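Local coordinates for protein glutathione S-transferase (Burkholderia glumae, PDB 4ISD) that binds glutathione and, as a glutathione S-transferase homolog, probably catalyses conjugation of the thiol of glutathione to electrophilic substrates, at residues Y160-F163 with A169-D172. Sequence-based numbering, arbitrary orientation.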
loop_
_atom_site.group_PDB
_atom_site.type_symbol
_atom_site.label_atom_id
_atom_site.label_comp_id
_atom_site.label_asym_id
_atom_site.label_seq_id
_atom_site.Cartn_x
_atom_site.Cartn_y
_atom_site.Cartn_z
ATOM N N TYR A 160 -16.672 -17.267 2.993
ATOM C CA TYR A 160 -17.346 -15.998 3.220
ATOM C C TYR A 160 -16.537 -14.830 2.666
ATOM O O TYR A 160 -17.067 -13.981 1.942
ATOM C CB TYR A 160 -17.643 -15.797 4.705
ATOM C CG TYR A 160 -18.197 -14.429 5.012
ATOM C CD1 TYR A 160 -19.559 -14.170 4.914
ATOM C CD2 TYR A 160 -17.361 -13.393 5.384
ATOM C CE1 TYR A 160 -20.070 -12.915 5.187
ATOM C CE2 TYR A 160 -17.857 -12.142 5.652
ATOM C CZ TYR A 160 -19.210 -11.910 5.557
ATOM O OH TYR A 160 -19.698 -10.661 5.834
ATOM N N GLY A 161 -15.258 -14.777 3.040
ATOM C CA GLY A 161 -14.319 -13.820 2.476
ATOM C C GLY A 161 -13.446 -14.544 1.464
ATOM O O GLY A 161 -13.571 -15.762 1.298
ATOM N N VAL A 162 -12.579 -13.808 0.775
ATOM C CA VAL A 162 -11.659 -14.418 -0.187
ATOM C C VAL A 162 -10.712 -15.413 0.495
ATOM O O VAL A 162 -10.227 -16.363 -0.131
ATOM C CB VAL A 162 -10.813 -13.353 -0.984
ATOM C CG1 VAL A 162 -11.687 -12.564 -1.961
ATOM C CG2 VAL A 162 -10.084 -12.414 -0.044
ATOM N N PHE A 163 -10.443 -15.201 1.776
ATOM C CA PHE A 163 -9.542 -16.100 2.480
ATOM C C PHE A 163 -10.288 -17.015 3.466
ATOM O O PHE A 163 -9.690 -17.867 4.118
ATOM C CB PHE A 163 -8.413 -15.308 3.163
ATOM C CG PHE A 163 -7.662 -14.403 2.225
ATOM C CD1 PHE A 163 -6.963 -14.931 1.143
ATOM C CD2 PHE A 163 -7.656 -13.025 2.416
ATOM C CE1 PHE A 163 -6.277 -14.105 0.263
ATOM C CE2 PHE A 163 -6.965 -12.184 1.532
ATOM C CZ PHE A 163 -6.276 -12.728 0.461
ATOM N N ALA A 169 -9.444 -6.676 3.765
ATOM C CA ALA A 169 -9.201 -6.800 2.324
ATOM C C ALA A 169 -10.479 -7.054 1.554
ATOM O O ALA A 169 -10.596 -6.606 0.415
ATOM C CB ALA A 169 -8.209 -7.899 2.033
ATOM N N ASP A 170 -11.423 -7.772 2.185
ATOM C CA ASP A 170 -12.713 -8.127 1.572
ATOM C C ASP A 170 -13.615 -6.923 1.339
ATOM O O ASP A 170 -14.257 -6.823 0.293
ATOM C CB ASP A 170 -13.472 -9.165 2.400
ATOM C CG ASP A 170 -12.760 -10.501 2.455
ATOM O OD1 ASP A 170 -12.611 -11.117 1.374
ATOM O OD2 ASP A 170 -12.360 -10.934 3.574
ATOM N N THR A 171 -13.680 -6.019 2.317
ATOM C CA THR A 171 -14.409 -4.763 2.127
ATOM C C THR A 171 -13.811 -4.016 0.941
ATOM O O THR A 171 -14.533 -3.523 0.070
ATOM C CB THR A 171 -14.289 -3.838 3.345
ATOM O OG1 THR A 171 -14.558 -4.577 4.540
ATOM C CG2 THR A 171 -15.272 -2.681 3.233
ATOM N N ASP A 172 -12.481 -3.943 0.918
ATOM C CA ASP A 172 -11.771 -3.226 -0.129
ATOM C C ASP A 172 -12.050 -3.836 -1.485
ATOM O O ASP A 172 -12.301 -3.117 -2.460
ATOM C CB ASP A 172 -10.270 -3.252 0.147
ATOM C CG ASP A 172 -9.879 -2.325 1.265
ATOM O OD1 ASP A 172 -10.745 -1.504 1.673
ATOM O OD2 ASP A 172 -8.713 -2.414 1.720
HETATM O O HOH W 1 -11.067 -13.043 3.561
#
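Asp170, in the first turn of helix 168-177, holds the loop 160-163 through its carboxylate. The direct bond runs from Val162 N to Asp170 OD1 at 2.8 Å and is nearly straight, with an N-H...O angle of 172°. The donor comes in on the syn side of OD1, 24° out of the carboxylate plane. With chi1 at -65°, Asp170 CG stands beside its own backbone N, which directs the carboxylate to the loop and the helix start.

A second, indirect link uses the other oxygen: water 1 accepts from Phe163 N at 2.9 Å and donates to Asp170 OD2. Two successive loop amides are thereby tied to one carboxylate.

Van der Waals neighbours surround the direct bond: Gly161 CA sits 3.4 Å and Val162 CG2 3.2 Å from Asp170 OD1. CG2 also lies over one Phe163 face, offset toward the rim.

Apolar contact is slight: Ala169 CB reaches the Phe163 ring edge, 4.5 Å from CE2. The ring also packs against Thr100, Leu103 and Ala104 of helix 98-113.

Asp170 OD2 also accepts from the N-cap amide of Cys167, the aspartate half of the family's N-capping box, with cysteine in the usual Ser/Thr place; OD1 bonds Tyr194 of helix 189-199. Four partners for one buried carboxylate are consistent with a stable negative charge joining loop, helix start and neighbouring helix.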